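Local coordinates for protein gamma-glutamyltranspeptidase (Klebsiella pneumoniae subsp. pneumoniae, PDB 5HFT) that catalyses the conversion of oxamate to oxalate in the uric acid degradation pathway and belongs to the gamma-glutamyltransferase family, at residues A48-E52 / L149-L154; A101-A105 / P245-D250; L281-A285 / Q333-T337. All blocks are in the same frame, centred on the assembly; numbering follows the deposited sequence.

Contact 1 of 3, residues A48-E52 / L149-L154; sequences AILRE and LPVARL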
ATOM      1  N   ALA A  48      10.309   6.183  15.471  1.00 41.14           N
ATOM      2  CA  ALA A  48      11.402   5.823  16.368  1.00 43.13           C
ATOM      3  C   ALA A  48      12.679   5.565  15.578  1.00 42.36           C
ATOM      4  O   ALA A  48      13.738   6.117  15.904  1.00 43.78           O
ATOM      5  CB  ALA A  48      11.022   4.610  17.226  1.00 32.55           C
ATOM      6  N   ILE A  49      12.571   4.813  14.477  1.00 34.22           N
ATOM      7  CA  ILE A  49      13.743   4.475  13.668  1.00 38.38           C
ATOM      8  C   ILE A  49      14.442   5.739  13.188  1.00 35.98           C
ATOM      9  O   ILE A  49      15.679   5.829  13.173  1.00 33.13           O
ATOM     10  CB  ILE A  49      13.320   3.575  12.488  1.00 44.33           C
ATOM     11  CG1 ILE A  49      12.832   2.225  13.013  1.00 34.55           C
ATOM     12  CG2 ILE A  49      14.471   3.390  11.457  1.00 35.38           C
ATOM     13  CD1 ILE A  49      13.826   1.533  13.901  1.00 38.93           C
ATOM     14  N   LEU A  50      13.663   6.723  12.755  1.00 38.45           N
ATOM     15  CA  LEU A  50      14.233   8.009  12.385  1.00 34.23           C
ATOM     16  C   LEU A  50      15.027   8.609  13.544  1.00 39.68           C
ATOM     17  O   LEU A  50      16.228   8.885  13.420  1.00 42.20           O
ATOM     18  CB  LEU A  50      13.112   8.939  11.952  1.00 30.46           C
ATOM     19  CG  LEU A  50      12.443   8.529  10.656  1.00 33.21           C
ATOM     20  CD1 LEU A  50      11.418   9.564  10.268  1.00 33.49           C
ATOM     21  CD2 LEU A  50      13.480   8.342   9.563  1.00 30.81           C
ATOM     22  N   ARG A  51      14.369   8.798  14.692  1.00 32.79           N
ATOM     23  CA  ARG A  51      15.036   9.352  15.864  1.00 35.51           C
ATOM     24  C   ARG A  51      16.250   8.536  16.301  1.00 39.68           C
ATOM     25  O   ARG A  51      17.091   9.044  17.058  1.00 38.80           O
ATOM     26  CB  ARG A  51      14.066   9.435  17.031  1.00 30.09           C
ATOM     27  CG  ARG A  51      13.023  10.524  16.987  1.00 29.41           C
ATOM     28  CD  ARG A  51      12.615  10.760  18.412  1.00 36.67           C
ATOM     29  NE  ARG A  51      11.653  11.832  18.600  1.00 39.44           N
ATOM     30  CZ  ARG A  51      11.971  13.044  19.023  1.00 39.10           C
ATOM     31  NH1 ARG A  51      13.239  13.347  19.255  1.00 39.31           N
ATOM     32  NH2 ARG A  51      11.021  13.953  19.201  1.00 43.70           N
ATOM     33  N   GLU A  52      16.348   7.284  15.883  1.00 34.95           N
ATOM     34  CA  GLU A  52      17.481   6.450  16.245  1.00 41.41           C
ATOM     35  C   GLU A  52      18.570   6.509  15.194  1.00 43.37           C
ATOM     36  O   GLU A  52      19.464   5.652  15.198  1.00 44.92           O
ATOM     37  CB  GLU A  52      17.045   4.987  16.437  1.00 42.13           C
ATOM     38  CG  GLU A  52      16.201   4.686  17.692  1.00 44.13           C
ATOM     39  CD  GLU A  52      15.682   3.232  17.742  1.00 45.65           C
ATOM     40  OE1 GLU A  52      16.453   2.278  17.470  1.00 43.85           O
ATOM     41  OE2 GLU A  52      14.477   3.056  18.022  1.00 42.42           O
ATOM     42  N   LEU A 149      20.745  -0.095   9.925  1.00 39.84           N
ATOM     43  CA  LEU A 149      20.478  -0.620  11.262  1.00 38.66           C
ATOM     44  C   LEU A 149      20.278  -2.132  11.221  1.00 35.77           C
ATOM     45  O   LEU A 149      19.985  -2.707  10.170  1.00 37.65           O
ATOM     46  CB  LEU A 149      19.237   0.053  11.846  1.00 34.51           C
ATOM     47  CG  LEU A 149      19.329   1.555  12.098  1.00 31.10           C
ATOM     48  CD1 LEU A 149      17.999   2.107  12.579  1.00 30.76           C
ATOM     49  CD2 LEU A 149      20.432   1.856  13.096  1.00 28.71           C
ATOM     50  N   PRO A 150      20.455  -2.816  12.350  1.00 41.79           N
ATOM     51  CA  PRO A 150      20.154  -4.256  12.393  1.00 42.06           C
ATOM     52  C   PRO A 150      18.691  -4.539  12.073  1.00 42.23           C
ATOM     53  O   PRO A 150      17.784  -3.841  12.533  1.00 43.35           O
ATOM     54  CB  PRO A 150      20.494  -4.650  13.835  1.00 41.62           C
ATOM     55  CG  PRO A 150      21.431  -3.591  14.324  1.00 43.44           C
ATOM     56  CD  PRO A 150      21.031  -2.325  13.619  1.00 41.90           C
ATOM     57  N   VAL A 151      18.473  -5.571  11.255  1.00 46.72           N
ATOM     58  CA  VAL A 151      17.115  -6.030  10.956  1.00 49.20           C
ATOM     59  C   VAL A 151      16.329  -6.300  12.240  1.00 43.83           C
ATOM     60  O   VAL A 151      15.160  -5.907  12.363  1.00 39.87           O
ATOM     61  CB  VAL A 151      17.170  -7.276  10.045  1.00 53.08           C
ATOM     62  CG1 VAL A 151      18.061  -8.356  10.657  1.00 48.13           C
ATOM     63  CG2 VAL A 151      15.788  -7.849   9.818  1.00 45.02           C
ATOM     64  N   ALA A 152      16.972  -6.938  13.231  1.00 49.58           N
ATOM     65  CA  ALA A 152      16.324  -7.238  14.509  1.00 48.79           C
ATOM     66  C   ALA A 152      15.796  -5.983  15.183  1.00 42.90           C
ATOM     67  O   ALA A 152      14.885  -6.061  16.014  1.00 51.24           O
ATOM     68  CB  ALA A 152      17.292  -7.972  15.442  1.00 44.78           C
ATOM     69  N   ARG A 153      16.376  -4.832  14.865  1.00 43.79           N
ATOM     70  CA  ARG A 153      15.843  -3.566  15.344  1.00 47.61           C
ATOM     71  C   ARG A 153      14.606  -3.148  14.548  1.00 46.58           C
ATOM     72  O   ARG A 153      13.617  -2.693  15.140  1.00 46.91           O
ATOM     73  CB  ARG A 153      16.924  -2.484  15.272  1.00 41.48           C
ATOM     74  CG  ARG A 153      16.452  -1.142  15.755  1.00 43.84           C
ATOM     75  CD  ARG A 153      15.994  -1.233  17.193  1.00 42.58           C
ATOM     76  NE  ARG A 153      15.114  -0.124  17.551  1.00 46.37           N
ATOM     77  CZ  ARG A 153      13.789  -0.167  17.442  1.00 49.05           C
ATOM     78  NH1 ARG A 153      13.203  -1.265  16.986  1.00 45.21           N
ATOM     79  NH2 ARG A 153      13.040   0.876  17.791  1.00 47.79           N
ATOM     80  N   LEU A 154      14.616  -3.334  13.217  1.00 39.51           N
ATOM     81  CA  LEU A 154      13.487  -2.882  12.407  1.00 32.94           C
ATOM     82  C   LEU A 154      12.190  -3.630  12.727  1.00 39.68           C
ATOM     83  O   LEU A 154      11.100  -3.074  12.547  1.00 36.16           O
ATOM     84  CB  LEU A 154      13.821  -3.029  10.931  1.00 37.81           C
ATOM     85  CG  LEU A 154      15.107  -2.366  10.438  1.00 42.70           C
ATOM     86  CD1 LEU A 154      15.161  -2.470   8.928  1.00 41.71           C
ATOM     87  CD2 LEU A 154      15.212  -0.909  10.883  1.00 40.02           C
TER
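A bidentate salt bridge joins the C-terminal end of helix 40-51 to the short helix 151-154, with Glu52 facing Arg153. The guanidinium presents its side, NE together with NH2, and each nitrogen takes one carboxylate oxygen through the syn lone pair. Arg153 NH2 reaches Glu52 OE2 at 2.6 Å, close to the guanidinium plane, whereas Glu52 OE1, 2.8 Å from Arg153 NE, lies tilted 22° out of that plane. Two bonds, one to each oxygen, hold the flat groups nearly coplanar (25° apart) and limit their rotation. Arg153 gets there by a bend in its chain at chi2 (59°), and Glu52, the first residue to leave helical geometry, reaches out with its chain extended beyond CG.

Beneath the ion pair the contact is apolar. Ile49 CD1 lies over the centre of one guanidinium face, 3.9 Å from Arg153 CZ, and also touches Leu154 CD2 at 4.1 Å. The other branch of Ile49, CG2, packs against Leu149 CD1 at 3.9 Å, the two side chains running alongside in opposite senses. Helix 56-70 continues this apolar layer, with Ala59 and Ala62 against Ile49. Its Glu58 accepts from Leu149 N, just before Pro150, the N-cap of helix 151-154. The whole is a side-on, bidentate arginine-glutamate salt bridge between two helices, with an isoleucine methyl over the guanidinium face.

Contact 2 of 3, residues A101-A105 / P245-D250; sequences AGSLA and PITLGD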
ATOM      1  N   ALA A 101       1.533 -15.998  -9.790  1.00 43.63           N
ATOM      2  CA  ALA A 101       0.781 -17.229  -9.559  1.00 44.74           C
ATOM      3  C   ALA A 101       1.732 -18.388  -9.290  1.00 45.39           C
ATOM      4  O   ALA A 101       2.883 -18.397  -9.740  1.00 47.13           O
ATOM      5  CB  ALA A 101      -0.115 -17.553 -10.759  1.00 37.66           C
ATOM      6  N   GLY A 102       1.248 -19.378  -8.543  1.00 45.52           N
ATOM      7  CA  GLY A 102       2.075 -20.526  -8.242  1.00 45.49           C
ATOM      8  C   GLY A 102       2.252 -21.443  -9.439  1.00 44.43           C
ATOM      9  O   GLY A 102       1.445 -21.480 -10.373  1.00 42.84           O
ATOM     10  N   SER A 103       3.336 -22.215  -9.393  1.00 40.60           N
ATOM     11  CA  SER A 103       3.648 -23.119 -10.494  1.00 41.18           C
ATOM     12  C   SER A 103       2.606 -24.223 -10.663  1.00 45.43           C
ATOM     13  O   SER A 103       2.532 -24.831 -11.736  1.00 46.69           O
ATOM     14  CB  SER A 103       5.042 -23.706 -10.283  1.00 41.90           C
ATOM     15  OG  SER A 103       5.129 -24.339  -9.021  1.00 43.35           O
ATOM     16  N   LEU A 104       1.794 -24.487  -9.638  1.00 42.61           N
ATOM     17  CA  LEU A 104       0.682 -25.424  -9.726  1.00 36.91           C
ATOM     18  C   LEU A 104      -0.620 -24.760 -10.155  1.00 36.41           C
ATOM     19  O   LEU A 104      -1.651 -25.424 -10.206  1.00 30.42           O
ATOM     20  CB  LEU A 104       0.458 -26.093  -8.377  1.00 36.59           C
ATOM     21  CG  LEU A 104       0.979 -27.491  -8.119  1.00 42.74           C
ATOM     22  CD1 LEU A 104       2.213 -27.474  -7.241  1.00 33.54           C
ATOM     23  CD2 LEU A 104      -0.139 -28.321  -7.497  1.00 48.02           C
ATOM     24  N   ALA A 105      -0.617 -23.459 -10.411  1.00 42.76           N
ATOM     25  CA  ALA A 105      -1.853 -22.742 -10.723  1.00 44.63           C
ATOM     26  C   ALA A 105      -2.104 -22.774 -12.231  1.00 46.83           C
ATOM     27  O   ALA A 105      -1.945 -21.787 -12.948  1.00 47.47           O
ATOM     28  CB  ALA A 105      -1.780 -21.315 -10.188  1.00 43.60           C
ATOM     29  N   PRO A 245      -1.799 -23.941  -4.557  1.00 40.65           N
ATOM     30  CA  PRO A 245      -1.071 -24.127  -5.817  1.00 37.71           C
ATOM     31  C   PRO A 245       0.274 -23.417  -5.870  1.00 42.07           C
ATOM     32  O   PRO A 245       0.592 -22.804  -6.889  1.00 45.24           O
ATOM     33  CB  PRO A 245      -2.044 -23.555  -6.855  1.00 34.64           C
ATOM     34  CG  PRO A 245      -2.765 -22.502  -6.125  1.00 39.89           C
ATOM     35  CD  PRO A 245      -2.878 -22.946  -4.699  1.00 40.85           C
ATOM     36  N   ILE A 246       1.063 -23.475  -4.799  1.00 37.94           N
ATOM     37  CA  ILE A 246       2.334 -22.766  -4.705  1.00 41.33           C
ATOM     38  C   ILE A 246       3.406 -23.735  -4.227  1.00 41.12           C
ATOM     39  O   ILE A 246       3.137 -24.606  -3.396  1.00 45.59           O
ATOM     40  CB  ILE A 246       2.239 -21.551  -3.744  1.00 43.06           C
ATOM     41  CG1 ILE A 246       1.092 -20.631  -4.135  1.00 40.89           C
ATOM     42  CG2 ILE A 246       3.553 -20.739  -3.694  1.00 41.46           C
ATOM     43  CD1 ILE A 246       1.040 -19.378  -3.291  1.00 37.56           C
ATOM     44  N   THR A 247       4.617 -23.597  -4.764  1.00 43.88           N
ATOM     45  CA  THR A 247       5.728 -24.473  -4.428  1.00 45.11           C
ATOM     46  C   THR A 247       6.873 -23.684  -3.811  1.00 48.96           C
ATOM     47  O   THR A 247       6.911 -22.451  -3.861  1.00 49.20           O
ATOM     48  CB  THR A 247       6.246 -25.229  -5.655  1.00 50.25           C
ATOM     49  OG1 THR A 247       6.603 -24.291  -6.678  1.00 53.52           O
ATOM     50  CG2 THR A 247       5.204 -26.197  -6.176  1.00 45.69           C
ATOM     51  N   LEU A 248       7.793 -24.424  -3.187  1.00 49.47           N
ATOM     52  CA  LEU A 248       9.031 -23.828  -2.704  1.00 42.81           C
ATOM     53  C   LEU A 248       9.801 -23.189  -3.839  1.00 49.70           C
ATOM     54  O   LEU A 248      10.429 -22.139  -3.659  1.00 49.02           O
ATOM     55  CB  LEU A 248       9.893 -24.884  -2.028  1.00 45.02           C
ATOM     56  CG  LEU A 248      11.223 -24.452  -1.412  1.00 53.02           C
ATOM     57  CD1 LEU A 248      11.090 -23.365  -0.310  1.00 43.87           C
ATOM     58  CD2 LEU A 248      11.926 -25.697  -0.888  1.00 50.72           C
ATOM     59  N   GLY A 249       9.750 -23.797  -5.026  1.00 53.83           N
ATOM     60  CA  GLY A 249      10.404 -23.189  -6.171  1.00 45.04           C
ATOM     61  C   GLY A 249       9.852 -21.807  -6.451  1.00 52.51           C
ATOM     62  O   GLY A 249      10.607 -20.866  -6.719  1.00 48.48           O
ATOM     63  N   ASP A 250       8.531 -21.651  -6.313  1.00 49.28           N
ATOM     64  CA  ASP A 250       7.910 -20.363  -6.577  1.00 49.62           C
ATOM     65  C   ASP A 250       8.487 -19.281  -5.668  1.00 47.28           C
ATOM     66  O   ASP A 250       8.829 -18.190  -6.139  1.00 40.35           O
ATOM     67  CB  ASP A 250       6.398 -20.478  -6.398  1.00 47.34           C
ATOM     68  CG  ASP A 250       5.732 -21.201  -7.543  1.00 47.93           C
ATOM     69  OD1 ASP A 250       6.129 -20.932  -8.695  1.00 53.19           O
ATOM     70  OD2 ASP A 250       4.790 -22.003  -7.303  1.00 46.71           O
TER
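Gly102 to Ala105 form a type I beta turn that lies against the irregular chain leading into helix 248-252. The backbones come close, with Gly102 CA 4.2 Å from Ile246 CA. Pro245 O points into the turn, where it receives a CA-H...O contact from Gly102 CA at 3.0 Å and a weak hydrogen bond from Leu104 N. Gly102 has no side chain, and the carbonyl of Pro245 lies directly against its CA.

The polar centre is Asp250 OD2. Ser103 N donates to Asp250 OD2 at 2.6 Å along an almost straight line, 174° at the hydrogen, from the syn side. Thr247 N reaches Asp250 OD2 at 3.0 Å from the anti side, and both donors stand somewhat out of the carboxylate plane. Two backbone N-H groups thus grip one oxygen and fix the rotation of the carboxylate. Thr247 and Asp250 make a capping box at the start of helix 248-252: Thr247 is the N-cap, and its OG1 accepts from Asp250 N at 3.3 Å. The capping carboxylate therefore also ties the beta turn to the helix end, whose dipole would probably help to stabilise its negative charge. Ser103 OG lies 2.8 Å from Thr247 OG1; the serine chi1 of 56°, which sets OG between its own backbone N and carbonyl carbon, turns it that way.

Apolar contacts complete the interface. Pro245 CB lies 3.9 Å from Leu104 CB and also meets Ala105 CB, while a methyl of Leu104, CD1, comes up against Thr247 CG2. Tyr110 and Leu125 also pack on Pro245, and Met239 of helix 230-242 lies against Ile246.

Contact 3 of 3, residues L281-A285 / Q333-T337; sequences LVSLA and QQLLT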
ATOM      1  N   LEU A 281      -2.223   5.395 -17.459  1.00 58.56           N
ATOM      2  CA  LEU A 281      -2.345   6.476 -18.428  1.00 55.49           C
ATOM      3  C   LEU A 281      -3.569   7.337 -18.143  1.00 54.87           C
ATOM      4  O   LEU A 281      -3.483   8.571 -18.123  1.00 53.48           O
ATOM      5  CB  LEU A 281      -2.418   5.910 -19.845  1.00 53.06           C
ATOM      6  CG  LEU A 281      -2.900   6.922 -20.886  1.00 47.27           C
ATOM      7  CD1 LEU A 281      -1.763   7.804 -21.388  1.00 48.24           C
ATOM      8  CD2 LEU A 281      -3.596   6.214 -22.024  1.00 51.60           C
ATOM      9  N   VAL A 282      -4.717   6.701 -17.888  1.00 54.51           N
ATOM     10  CA  VAL A 282      -5.955   7.461 -17.727  1.00 54.00           C
ATOM     11  C   VAL A 282      -5.867   8.399 -16.526  1.00 59.53           C
ATOM     12  O   VAL A 282      -6.234   9.575 -16.619  1.00 64.24           O
ATOM     13  CB  VAL A 282      -7.171   6.516 -17.644  1.00 61.33           C
ATOM     14  CG1 VAL A 282      -7.048   5.525 -16.481  1.00 67.18           C
ATOM     15  CG2 VAL A 282      -8.450   7.320 -17.541  1.00 61.28           C
ATOM     16  N   SER A 283      -5.339   7.921 -15.397  1.00 60.57           N
ATOM     17  CA  SER A 283      -5.299   8.764 -14.207  1.00 54.05           C
ATOM     18  C   SER A 283      -4.366   9.952 -14.406  1.00 51.73           C
ATOM     19  O   SER A 283      -4.738  11.094 -14.117  1.00 52.77           O
ATOM     20  CB  SER A 283      -4.883   7.950 -12.981  1.00 57.15           C
ATOM     21  OG  SER A 283      -4.833   8.799 -11.836  1.00 63.31           O
ATOM     22  N   LEU A 284      -3.153   9.704 -14.909  1.00 52.90           N
ATOM     23  CA  LEU A 284      -2.186  10.788 -15.073  1.00 49.06           C
ATOM     24  C   LEU A 284      -2.646  11.798 -16.114  1.00 50.10           C
ATOM     25  O   LEU A 284      -2.435  13.003 -15.947  1.00 49.18           O
ATOM     26  CB  LEU A 284      -0.827  10.225 -15.488  1.00 44.07           C
ATOM     27  CG  LEU A 284       0.025   9.533 -14.431  1.00 47.47           C
ATOM     28  CD1 LEU A 284       1.367   9.102 -15.034  1.00 40.50           C
ATOM     29  CD2 LEU A 284       0.209  10.418 -13.198  1.00 43.06           C
ATOM     30  N   ALA A 285      -3.306  11.336 -17.182  1.00 53.19           N
ATOM     31  CA  ALA A 285      -3.790  12.259 -18.207  1.00 51.63           C
ATOM     32  C   ALA A 285      -4.804  13.241 -17.643  1.00 54.79           C
ATOM     33  O   ALA A 285      -4.836  14.410 -18.046  1.00 57.73           O
ATOM     34  CB  ALA A 285      -4.390  11.484 -19.373  1.00 56.37           C
ATOM     35  N   GLN A 333       5.555   5.348 -25.016  1.00 66.10           N
ATOM     36  CA  GLN A 333       4.285   5.465 -24.299  1.00 63.41           C
ATOM     37  C   GLN A 333       4.063   6.853 -23.679  1.00 68.42           C
ATOM     38  O   GLN A 333       2.936   7.356 -23.635  1.00 69.45           O
ATOM     39  CB  GLN A 333       4.199   4.402 -23.203  1.00 63.66           C
ATOM     40  CG  GLN A 333       2.871   4.395 -22.451  1.00 64.84           C
ATOM     41  CD  GLN A 333       2.784   5.441 -21.337  1.00 56.92           C
ATOM     42  OE1 GLN A 333       3.744   5.659 -20.596  1.00 49.61           O
ATOM     43  NE2 GLN A 333       1.629   6.099 -21.230  1.00 49.17           N
ATOM     44  N   GLN A 334       5.129   7.468 -23.173  1.00 66.20           N
ATOM     45  CA  GLN A 334       4.992   8.766 -22.527  1.00 56.43           C
ATOM     46  C   GLN A 334       4.487   9.833 -23.498  1.00 66.12           C
ATOM     47  O   GLN A 334       5.231  10.747 -23.865  1.00 64.75           O
ATOM     48  CB  GLN A 334       6.330   9.188 -21.911  1.00 54.75           C
ATOM     49  N   LEU A 335       3.222   9.736 -23.922  1.00 66.52           N
ATOM     50  CA  LEU A 335       2.630  10.830 -24.682  1.00 63.28           C
ATOM     51  C   LEU A 335       2.190  11.993 -23.795  1.00 70.37           C
ATOM     52  O   LEU A 335       2.039  13.109 -24.302  1.00 78.08           O
ATOM     53  CB  LEU A 335       1.431  10.334 -25.492  1.00 64.20           C
ATOM     54  CG  LEU A 335       0.145   9.945 -24.752  1.00 60.87           C
ATOM     55  CD1 LEU A 335      -0.753  11.155 -24.414  1.00 56.23           C
ATOM     56  CD2 LEU A 335      -0.619   8.912 -25.576  1.00 56.28           C
ATOM     57  N   LEU A 336       1.971  11.756 -22.494  1.00 66.72           N
ATOM     58  CA  LEU A 336       1.435  12.728 -21.535  1.00 64.02           C
ATOM     59  C   LEU A 336       2.181  14.063 -21.487  1.00 62.71           C
ATOM     60  O   LEU A 336       2.601  14.518 -20.416  1.00 59.85           O
ATOM     61  CB  LEU A 336       1.428  12.095 -20.143  1.00 63.00           C
ATOM     62  CG  LEU A 336       0.616  10.802 -20.064  1.00 55.65           C
ATOM     63  CD1 LEU A 336       1.363   9.734 -19.294  1.00 47.00           C
ATOM     64  CD2 LEU A 336      -0.723  11.103 -19.426  1.00 50.14           C
ATOM     65  N   THR A 337       2.328  14.704 -22.627  1.00 68.52           N
ATOM     66  CA  THR A 337       2.994  15.973 -22.856  1.00 68.55           C
ATOM     67  C   THR A 337       1.968  17.078 -23.080  1.00 65.92           C
ATOM     68  O   THR A 337       0.868  16.823 -23.582  1.00 63.87           O
ATOM     69  CB  THR A 337       3.917  15.881 -24.074  1.00 64.24           C
ATOM     70  OG1 THR A 337       3.152  15.450 -25.203  1.00 67.01           O
ATOM     71  CG2 THR A 337       5.033  14.879 -23.829  1.00 62.14           C
TER
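A small leucine cluster, mostly buried, fastens the loop that precedes helix 338-341 to one side of helix 277-287. Leu336 carries it: its CD2 methyl lies against the helix backbone, 3.4 Å from Ala285 N and 3.7 Å from Ala285 CB. Leu336 CD2 also reaches Leu284 CB and Leu281 CD1, both at 4.0 Å, so one branch of Leu336 touches residues from successive turns of the helix. CG of Leu336 stands beside its backbone N and opposite the carbonyl carbon (chi1 -58°), with the CB bond already directed at the helix.

Leu281 answers from the preceding turn. Its CG is anti to the backbone N (chi1 165°), which carries CD1 across to the loop although the CB bond itself runs past it. The Leu281 side chain crosses that of Leu336 at an angle, and Leu281 CD1 lies 4.4 Å from Leu335 CG at the margin. Leu281 CD1 is 3.8 Å from Gln333 NE2, which the bend of Gln333 at chi2 brings up to it. Between the two segments the association is by van der Waals packing.

Around the cluster, Leu262 and Leu264 of strand 262-266 lie against Leu284, and Leu262 also touches Gln333. Helix 309-318 adds Arg318 beside Leu281 and Leu317 beside Leu335, placing the loop among helix 277-287, helix 309-318 and strand 262-266.

The three contacts lie far apart and none touches another. Contacts 1 and 2 are about 34 Å apart between centres, contacts 2 and 3 about 35 Å, and contacts 1 and 3 about 39 Å; the smallest gap, about 19 Å between nearest atoms, separates contacts 1 and 2. Those two interlock in sequence, since 101-105 falls between the segments of contact 1 and 149-154 between those of contact 2, whereas contact 3 follows both. Contact 2 rests chiefly on a backbone N-H given to a carboxylate, contact 1 on an ion pair over apolar side chains, contact 3 on apolar side chains. All have their centres 20 to 24 Å from the chain centre.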